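Local coordinates for protein TBC1 domain family member 22A (Homo sapiens, PDB 2QFZ) that probably acts as a GTPase-activating protein for Rab-family GTPases through its TBC domain, and forms homodimers and binds 14-3-3 proteins, at residues E84-I89 / L184-A189; V154-V159 / V258-T263; V160-Y165 / V174-V179. All blocks are in the same frame, centred on the assembly; numbering follows the deposited sequence.

Interaction 1. Residues E84-I89 / L184-A189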
loop_
_atom_site.group_PDB
_atom_site.type_symbol
_atom_site.label_atom_id
_atom_site.label_comp_id
_atom_site.label_asym_id
_atom_site.label_seq_id
_atom_site.Cartn_x
_atom_site.Cartn_y
_atom_site.Cartn_z
ATOM N N GLU A 84 4.395 -22.241 -7.827
ATOM C CA GLU A 84 4.021 -21.607 -9.110
ATOM C C GLU A 84 4.910 -20.382 -9.393
ATOM O O GLU A 84 5.323 -20.150 -10.531
ATOM C CB GLU A 84 2.532 -21.241 -9.103
ATOM C CG GLU A 84 2.050 -20.511 -10.325
ATOM N N TYR A 85 5.225 -19.614 -8.337
ATOM C CA TYR A 85 6.060 -18.452 -8.467
ATOM C C TYR A 85 7.490 -18.872 -8.783
ATOM O O TYR A 85 8.140 -18.277 -9.615
ATOM C CB TYR A 85 6.031 -17.606 -7.179
ATOM C CG TYR A 85 6.982 -16.412 -7.244
ATOM C CD1 TYR A 85 6.683 -15.310 -8.022
ATOM C CD2 TYR A 85 8.184 -16.404 -6.545
ATOM C CE1 TYR A 85 7.562 -14.230 -8.116
ATOM C CE2 TYR A 85 9.056 -15.301 -6.607
ATOM C CZ TYR A 85 8.734 -14.219 -7.406
ATOM O OH TYR A 85 9.589 -13.105 -7.496
ATOM N N PHE A 86 7.994 -19.871 -8.080
ATOM C CA PHE A 86 9.344 -20.383 -8.356
ATOM C C PHE A 86 9.501 -20.885 -9.788
ATOM O O PHE A 86 10.578 -20.745 -10.378
ATOM C CB PHE A 86 9.670 -21.508 -7.408
ATOM C CG PHE A 86 9.574 -21.137 -5.962
ATOM C CD1 PHE A 86 9.773 -19.823 -5.529
ATOM C CD2 PHE A 86 9.342 -22.128 -5.013
ATOM C CE1 PHE A 86 9.712 -19.503 -4.150
ATOM C CE2 PHE A 86 9.306 -21.813 -3.646
ATOM C CZ PHE A 86 9.480 -20.478 -3.232
ATOM N N ALA A 87 8.433 -21.475 -10.332
ATOM C CA ALA A 87 8.373 -21.762 -11.770
ATOM C C ALA A 87 8.474 -20.510 -12.643
ATOM O O ALA A 87 9.032 -20.576 -13.724
ATOM C CB ALA A 87 7.079 -22.560 -12.124
ATOM N N PHE A 88 7.919 -19.370 -12.205
ATOM C CA PHE A 88 8.100 -18.138 -12.972
ATOM C C PHE A 88 9.569 -17.758 -12.984
ATOM O O PHE A 88 10.073 -17.384 -14.007
ATOM C CB PHE A 88 7.288 -16.928 -12.448
ATOM C CG PHE A 88 5.816 -17.112 -12.439
ATOM C CD1 PHE A 88 5.195 -18.097 -13.201
ATOM C CD2 PHE A 88 5.029 -16.251 -11.666
ATOM C CE1 PHE A 88 3.810 -18.238 -13.158
ATOM C CE2 PHE A 88 3.674 -16.359 -11.619
ATOM C CZ PHE A 88 3.036 -17.351 -12.368
ATOM N N ILE A 89 10.237 -17.828 -11.837
ATOM C CA ILE A 89 11.642 -17.429 -11.735
ATOM C C ILE A 89 12.527 -18.241 -12.692
ATOM O O ILE A 89 13.376 -17.690 -13.418
ATOM C CB ILE A 89 12.205 -17.603 -10.294
ATOM C CG1 ILE A 89 11.479 -16.717 -9.277
ATOM C CG2 ILE A 89 13.695 -17.277 -10.268
ATOM C CD1 ILE A 89 12.063 -16.839 -7.899
ATOM N N LEU A 184 13.441 -17.040 3.042
ATOM C CA LEU A 184 13.457 -15.806 2.215
ATOM C C LEU A 184 12.793 -15.948 0.793
ATOM O O LEU A 184 12.081 -15.027 0.360
ATOM C CB LEU A 184 14.887 -15.314 2.073
ATOM C CG LEU A 184 15.246 -13.845 2.187
ATOM C CD1 LEU A 184 14.704 -13.222 3.469
ATOM C CD2 LEU A 184 16.770 -13.720 2.091
ATOM N N CYS A 185 13.021 -17.063 0.075
ATOM C CA CYS A 185 12.270 -17.348 -1.170
ATOM C C CYS A 185 10.770 -17.460 -0.959
ATOM O O CYS A 185 9.995 -17.060 -1.846
ATOM C CB CYS A 185 12.716 -18.652 -1.839
ATOM S SG CYS A 185 14.393 -18.636 -2.305
ATOM N N ASN A 186 10.376 -18.069 0.165
ATOM C CA ASN A 186 8.961 -18.212 0.518
ATOM C C ASN A 186 8.292 -16.852 0.770
ATOM O O ASN A 186 7.189 -16.604 0.293
ATOM C CB ASN A 186 8.778 -19.099 1.725
ATOM C CG ASN A 186 8.898 -20.592 1.388
ATOM O OD1 ASN A 186 9.082 -20.989 0.226
ATOM N ND2 ASN A 186 8.786 -21.408 2.405
ATOM N N ILE A 187 8.989 -15.995 1.494
ATOM C CA ILE A 187 8.587 -14.616 1.696
ATOM C C ILE A 187 8.428 -13.858 0.390
ATOM O O ILE A 187 7.470 -13.132 0.237
ATOM C CB ILE A 187 9.574 -13.854 2.610
ATOM C CG1 ILE A 187 9.490 -14.389 4.042
ATOM C CG2 ILE A 187 9.266 -12.343 2.599
ATOM C CD1 ILE A 187 10.633 -13.917 4.953
ATOM N N GLU A 188 9.370 -14.040 -0.540
ATOM C CA GLU A 188 9.342 -13.402 -1.839
ATOM C C GLU A 188 8.108 -13.807 -2.637
ATOM O O GLU A 188 7.438 -12.914 -3.245
ATOM C CB GLU A 188 10.653 -13.647 -2.635
ATOM C CG GLU A 188 10.597 -13.161 -4.082
ATOM C CD GLU A 188 11.849 -13.432 -4.913
ATOM O OE1 GLU A 188 12.884 -13.709 -4.346
ATOM O OE2 GLU A 188 11.793 -13.317 -6.159
ATOM N N ALA A 189 7.778 -15.114 -2.631
ATOM C CA ALA A 189 6.562 -15.614 -3.305
ATOM C C ALA A 189 5.300 -15.002 -2.691
ATOM O O ALA A 189 4.423 -14.555 -3.402
ATOM C CB ALA A 189 6.452 -17.173 -3.223
#

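Interaction 2. Residues V154-V159 / V258-T263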
loop_
_atom_site.group_PDB
_atom_site.type_symbol
_atom_site.label_atom_id
_atom_site.label_comp_id
_atom_site.label_asym_id
_atom_site.label_seq_id
_atom_site.Cartn_x
_atom_site.Cartn_y
_atom_site.Cartn_z
ATOM N N VAL A 154 5.625 -2.944 -3.107
ATOM C CA VAL A 154 6.294 -4.171 -2.654
ATOM C C VAL A 154 6.618 -4.095 -1.153
ATOM O O VAL A 154 6.512 -5.079 -0.443
ATOM C CB VAL A 154 7.648 -4.435 -3.427
ATOM C CG1 VAL A 154 8.361 -5.715 -2.885
ATOM C CG2 VAL A 154 7.430 -4.545 -4.933
ATOM N N THR A 155 7.036 -2.918 -0.690
ATOM C CA THR A 155 7.662 -2.770 0.650
ATOM C C THR A 155 6.794 -3.174 1.859
ATOM O O THR A 155 7.279 -3.840 2.754
ATOM C CB THR A 155 8.223 -1.319 0.835
ATOM O OG1 THR A 155 8.971 -0.967 -0.337
ATOM C CG2 THR A 155 9.093 -1.184 2.090
ATOM N N PRO A 156 5.513 -2.755 1.913
ATOM C CA PRO A 156 4.761 -3.176 3.074
ATOM C C PRO A 156 4.537 -4.701 3.192
ATOM O O PRO A 156 4.645 -5.254 4.278
ATOM C CB PRO A 156 3.447 -2.422 2.907
ATOM C CG PRO A 156 3.825 -1.279 2.010
ATOM C CD PRO A 156 4.717 -1.864 1.065
ATOM N N PHE A 157 4.237 -5.376 2.098
ATOM C CA PHE A 157 4.109 -6.835 2.150
ATOM C C PHE A 157 5.445 -7.493 2.631
ATOM O O PHE A 157 5.467 -8.342 3.499
ATOM C CB PHE A 157 3.672 -7.347 0.784
ATOM C CG PHE A 157 2.308 -6.896 0.384
ATOM C CD1 PHE A 157 1.198 -7.370 1.053
ATOM C CD2 PHE A 157 2.124 -6.004 -0.643
ATOM C CE1 PHE A 157 -0.091 -6.981 0.692
ATOM C CE2 PHE A 157 0.826 -5.599 -1.006
ATOM C CZ PHE A 157 -0.270 -6.103 -0.345
ATOM N N PHE A 158 6.555 -7.028 2.106
ATOM C CA PHE A 158 7.819 -7.685 2.347
ATOM C C PHE A 158 8.215 -7.478 3.806
ATOM O O PHE A 158 8.625 -8.416 4.474
ATOM C CB PHE A 158 8.910 -7.164 1.385
ATOM C CG PHE A 158 10.286 -7.706 1.687
ATOM C CD1 PHE A 158 10.699 -8.946 1.154
ATOM C CD2 PHE A 158 11.146 -7.011 2.542
ATOM C CE1 PHE A 158 11.993 -9.461 1.461
ATOM C CE2 PHE A 158 12.410 -7.515 2.875
ATOM C CZ PHE A 158 12.844 -8.731 2.319
ATOM N N VAL A 159 8.070 -6.246 4.304
ATOM C CA VAL A 159 8.443 -5.929 5.673
ATOM C C VAL A 159 7.533 -6.659 6.660
ATOM O O VAL A 159 8.011 -7.268 7.593
ATOM C CB VAL A 159 8.475 -4.392 5.915
ATOM C CG1 VAL A 159 8.442 -4.082 7.398
ATOM C CG2 VAL A 159 9.701 -3.786 5.221
ATOM N N VAL A 258 3.766 9.581 3.886
ATOM C CA VAL A 258 3.800 9.168 5.296
ATOM C C VAL A 258 4.844 8.081 5.517
ATOM O O VAL A 258 5.261 7.379 4.552
ATOM C CB VAL A 258 2.445 8.644 5.775
ATOM C CG1 VAL A 258 1.359 9.709 5.656
ATOM C CG2 VAL A 258 2.073 7.331 5.019
ATOM N N PRO A 259 5.318 7.950 6.770
ATOM C CA PRO A 259 6.292 6.908 7.062
ATOM C C PRO A 259 5.731 5.455 6.867
ATOM O O PRO A 259 4.536 5.227 6.955
ATOM C CB PRO A 259 6.644 7.161 8.537
ATOM C CG PRO A 259 6.108 8.492 8.878
ATOM C CD PRO A 259 5.043 8.819 7.936
ATOM N N LEU A 260 6.615 4.502 6.617
ATOM C CA LEU A 260 6.221 3.114 6.320
ATOM C C LEU A 260 5.383 2.467 7.397
ATOM O O LEU A 260 4.451 1.725 7.104
ATOM C CB LEU A 260 7.467 2.252 6.015
ATOM C CG LEU A 260 7.191 0.775 5.620
ATOM C CD1 LEU A 260 6.203 0.670 4.393
ATOM C CD2 LEU A 260 8.501 0.031 5.357
ATOM N N ARG A 261 5.716 2.737 8.656
ATOM C CA ARG A 261 4.952 2.234 9.756
ATOM C C ARG A 261 3.516 2.728 9.671
ATOM O O ARG A 261 2.567 2.025 10.066
ATOM C CB ARG A 261 5.593 2.668 11.073
ATOM C CG ARG A 261 5.695 4.224 11.252
ATOM C CD ARG A 261 6.154 4.629 12.634
ATOM N NE ARG A 261 6.117 6.095 12.772
ATOM C CZ ARG A 261 7.049 6.896 12.282
ATOM N NH1 ARG A 261 8.097 6.407 11.676
ATOM N NH2 ARG A 261 6.958 8.202 12.427
ATOM N N CYS A 262 3.330 3.943 9.154
ATOM C CA CYS A 262 1.978 4.439 8.940
ATOM C C CYS A 262 1.250 3.727 7.783
ATOM O O CYS A 262 0.050 3.488 7.859
ATOM C CB CYS A 262 2.017 5.960 8.716
ATOM S SG CYS A 262 2.561 6.806 10.203
ATOM N N THR A 263 1.965 3.448 6.706
ATOM C CA THR A 263 1.373 2.787 5.518
ATOM C C THR A 263 0.891 1.363 5.967
ATOM O O THR A 263 -0.192 0.914 5.615
ATOM C CB THR A 263 2.404 2.692 4.366
ATOM O OG1 THR A 263 2.724 4.009 3.851
ATOM C CG2 THR A 263 1.915 1.748 3.182
#

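Interaction 3. Residues V160-Y165 / V174-V179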
loop_
_atom_site.group_PDB
_atom_site.type_symbol
_atom_site.label_atom_id
_atom_site.label_comp_id
_atom_site.label_asym_id
_atom_site.label_seq_id
_atom_site.Cartn_x
_atom_site.Cartn_y
_atom_site.Cartn_z
ATOM N N VAL A 160 6.232 -6.648 6.417
ATOM C CA VAL A 160 5.296 -7.371 7.270
ATOM C C VAL A 160 5.666 -8.865 7.313
ATOM O O VAL A 160 5.819 -9.435 8.417
ATOM C CB VAL A 160 3.805 -7.103 6.844
ATOM C CG1 VAL A 160 2.812 -8.113 7.418
ATOM C CG2 VAL A 160 3.401 -5.686 7.249
ATOM N N PHE A 161 5.856 -9.477 6.136
ATOM C CA PHE A 161 6.128 -10.904 6.056
ATOM C C PHE A 161 7.528 -11.292 6.567
ATOM O O PHE A 161 7.651 -12.281 7.255
ATOM C CB PHE A 161 5.892 -11.474 4.644
ATOM C CG PHE A 161 4.505 -11.265 4.112
ATOM C CD1 PHE A 161 3.407 -11.101 4.951
ATOM C CD2 PHE A 161 4.282 -11.289 2.739
ATOM C CE1 PHE A 161 2.114 -10.914 4.424
ATOM C CE2 PHE A 161 2.988 -11.103 2.214
ATOM C CZ PHE A 161 1.898 -10.931 3.078
ATOM N N ILE A 162 8.564 -10.495 6.306
ATOM C CA ILE A 162 9.887 -10.826 6.823
ATOM C C ILE A 162 9.939 -10.688 8.343
ATOM O O ILE A 162 10.690 -11.401 8.997
ATOM C CB ILE A 162 11.016 -10.036 6.123
ATOM C CG1 ILE A 162 12.355 -10.774 6.319
ATOM C CG2 ILE A 162 11.108 -8.585 6.631
ATOM C CD1 ILE A 162 13.342 -10.556 5.233
ATOM N N CYS A 163 9.094 -9.816 8.911
ATOM C CA CYS A 163 9.051 -9.595 10.350
ATOM C C CYS A 163 8.508 -10.783 11.163
ATOM O O CYS A 163 8.653 -10.790 12.369
ATOM C CB CYS A 163 8.269 -8.313 10.705
ATOM S SG CYS A 163 9.248 -6.767 10.518
ATOM N N GLU A 164 7.897 -11.775 10.515
ATOM C CA GLU A 164 7.469 -13.012 11.190
ATOM C C GLU A 164 8.713 -13.940 11.529
ATOM O O GLU A 164 8.579 -14.947 12.257
ATOM C CB GLU A 164 6.430 -13.747 10.289
ATOM C CG GLU A 164 5.536 -14.830 11.019
ATOM C CD GLU A 164 4.445 -15.423 10.129
ATOM O OE1 GLU A 164 4.581 -15.372 8.883
ATOM O OE2 GLU A 164 3.416 -15.925 10.661
ATOM N N TYR A 165 9.893 -13.591 11.005
ATOM C CA TYR A 165 11.099 -14.429 11.087
ATOM C C TYR A 165 12.349 -13.724 11.607
ATOM O O TYR A 165 13.447 -14.270 11.456
ATOM C CB TYR A 165 11.425 -14.989 9.705
ATOM C CG TYR A 165 10.351 -15.866 9.130
ATOM C CD1 TYR A 165 10.250 -17.162 9.515
ATOM C CD2 TYR A 165 9.419 -15.378 8.203
ATOM C CE1 TYR A 165 9.287 -17.982 9.016
ATOM C CE2 TYR A 165 8.415 -16.201 7.705
ATOM C CZ TYR A 165 8.382 -17.525 8.112
ATOM O OH TYR A 165 7.431 -18.423 7.671
ATOM N N VAL A 174 15.138 -3.536 10.781
ATOM C CA VAL A 174 14.891 -4.742 9.957
ATOM C C VAL A 174 16.144 -5.229 9.189
ATOM O O VAL A 174 16.482 -4.711 8.110
ATOM C CB VAL A 174 13.675 -4.561 8.986
ATOM C CG1 VAL A 174 13.568 -5.743 7.998
ATOM C CG2 VAL A 174 12.366 -4.406 9.793
ATOM N N ASP A 175 16.820 -6.229 9.764
ATOM C CA ASP A 175 17.946 -6.874 9.107
ATOM C C ASP A 175 17.512 -8.228 8.528
ATOM O O ASP A 175 16.957 -9.055 9.228
ATOM C CB ASP A 175 19.104 -7.053 10.087
ATOM C CG ASP A 175 20.408 -7.506 9.404
ATOM O OD1 ASP A 175 20.474 -7.572 8.152
ATOM O OD2 ASP A 175 21.382 -7.800 10.132
ATOM N N VAL A 176 17.784 -8.424 7.243
ATOM C CA VAL A 176 17.467 -9.640 6.507
ATOM C C VAL A 176 18.585 -10.708 6.648
ATOM O O VAL A 176 18.383 -11.859 6.290
ATOM C CB VAL A 176 17.271 -9.288 4.964
ATOM C CG1 VAL A 176 16.993 -10.527 4.115
ATOM C CG2 VAL A 176 16.155 -8.259 4.781
ATOM N N SER A 177 19.758 -10.326 7.165
ATOM C CA SER A 177 20.970 -11.191 7.079
ATOM C C SER A 177 20.841 -12.601 7.701
ATOM O O SER A 177 21.443 -13.555 7.197
ATOM C CB SER A 177 22.220 -10.461 7.636
ATOM O OG SER A 177 22.084 -10.178 9.023
ATOM N N GLY A 178 20.049 -12.738 8.762
ATOM C CA GLY A 178 19.885 -14.035 9.453
ATOM C C GLY A 178 18.878 -15.032 8.870
ATOM O O GLY A 178 18.878 -16.205 9.251
ATOM N N VAL A 179 18.025 -14.574 7.946
ATOM C CA VAL A 179 16.932 -15.395 7.427
ATOM C C VAL A 179 17.498 -16.465 6.471
ATOM O O VAL A 179 18.177 -16.123 5.519
ATOM C CB VAL A 179 15.858 -14.533 6.692
ATOM C CG1 VAL A 179 14.694 -15.398 6.197
ATOM C CG2 VAL A 179 15.353 -13.394 7.597
#

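Interaction 1. Residues E84-I89 / L184-A189
The rings of Tyr85 and Phe86 meet helix 181-200 largely through their edges, in a near-perpendicular helix crossing (96° between the segment axes) within the all-helical Rab-GAP TBC domain. Glu188 OE2 lies at the edge of the Tyr85 ring, in its plane, whereas Ala189 CA lies obliquely to it, 3.7 Å from Tyr85 CD2. At the edge of the Phe86 ring, also in plane, sit two oxygens: the backbone O of Cys185, 3.4 Å from Phe86 CE1, and Asn186 OD1, 3.5 Å from Phe86 CZ. The Asn186 amide is tilted just 13° from that ring, so its oxygen faces the electropositive C-H rim instead of the pi cloud. With CG of Tyr85 anti to the backbone N (chi1 176°), the phenol passes Ala189 and brings its hydroxyl to Glu188. The small side chain of Ala189 is consistent with the local approach here, Tyr85 CA and Ala189 CA being 5.9 Å apart. Ile133 and Ile136 of helix 124-140 pack on Tyr85, and Arg132 forms a salt bridge with Glu188 OE1. The carboxylate is therefore gripped at both oxygens: Tyr85 OH donates to the anti lone pair of Glu188 OE2 at 2.6 Å.

Interaction 2. Residues V154-V159 / V258-T263
Leu260, in the first turn of helix 260-270, pushes its two methyl groups against Thr155, Pro156 and Val159 of helix 150-162, a worked case of one branched side chain serving three partners. The tightest point is methyl to methyl: Leu260 CD2 stands 3.5 Å from Thr155 CG2. The same CD2 also reaches Val159 CG2 at 4.0 Å, while the other branch, CD1, rests 3.9 Å from Pro156 CG. With CG of Leu260 anti to the backbone N (chi1 -177°), the fork is directed at helix 150-162. One turn on, Thr263 turns its methyl rather than its hydroxyl to the proline, with CG2 3.8 Å from Pro156 CG. No hydrogen bond spans the two segments, and the interface buries a modest 180 Å². By contrast, the Arg261 side of the helix is exposed; its guanidinium bonds to the carbonyl oxygens of Ala315 and Trp317, and Pro259 CB covers part of one of its faces. Pro156, whose nitrogen has no bond to the preceding turn, kinks helix 150-162 here. That helix lies deep in the TBC domain: Phe130 of helix 124-140 touches Thr155, Phe157 packs on helix 181-200, and Trp267, farther along helix 260-270, touches Pro156.

Interaction 3. Residues V160-Y165 / V174-V179
Ile162 meets three valines of the loop that leads from helix 150-162 back to helix 181-200: its CG1-CD1 arm meets Val179 and Val176, its CG2 methyl Val174. The terminal CD1 lies against both methyls of Val176, 3.7 Å from CG2 and 3.8 Å from CG1, the side chains crossing at about a right angle. CG2 of Ile162 touches Val174 CG1 at 4.0 Å, and CG1 of Ile162 lies 4.2 Å from Val179 CG2. Placing CG1 anti to the backbone N (chi1 -159°) sends the long arm into the loop and puts CG2 in the crowded position between N and carbonyl carbon. Beside this cluster, Cys163 SG packs 4.0 Å from Val174 CG2. Farther out, Val176 to Val179 form a type I beta turn, overlapped at its start by an Asx turn in which Asp175 OD1 accepts from Ser177 N at 3.0 Å, while Ser177 OG donates to Asp175 OD2. Gln123 NE2 bonds to Val174 O and its OE1 accepts from Val176 N, bridging the chain where it enters the turn, and Leu184 of helix 181-200 touches Val176 and Val179. Replacing Ile162 by an alanine would probably open a gap facing Val174, Val176 and Val179 and let this loop shift. With no hydrogen bond across the segments, the contact probably relies on apolar fit, the polar bonds named here lying within the loop or running to Gln123.

In the fold
Helices 150-162 and 181-200, consecutive in the chain, tie the three contacts together. Interactions 2 and 3 use successive parts of helix 150-162; their centres are 14 Å apart, and Phe158 CZ reaches Val176 CG2 at 4.2 Å. Interaction 1 connects to these from helix 181-200, its centre 16 Å from that of interaction 3 and 20 Å from that of interaction 2. There Leu184 CD1 lies 3.5 Å from Ile162 CD1, and Ile187 CG2 lies 4.0 Å from Phe158 CD1. Interaction 2 is the deep one, about 7 Å from the chain centre, against 21 and 19 Å for interactions 1 and 3. Interaction 3 is nested within the chain loops closed by both others.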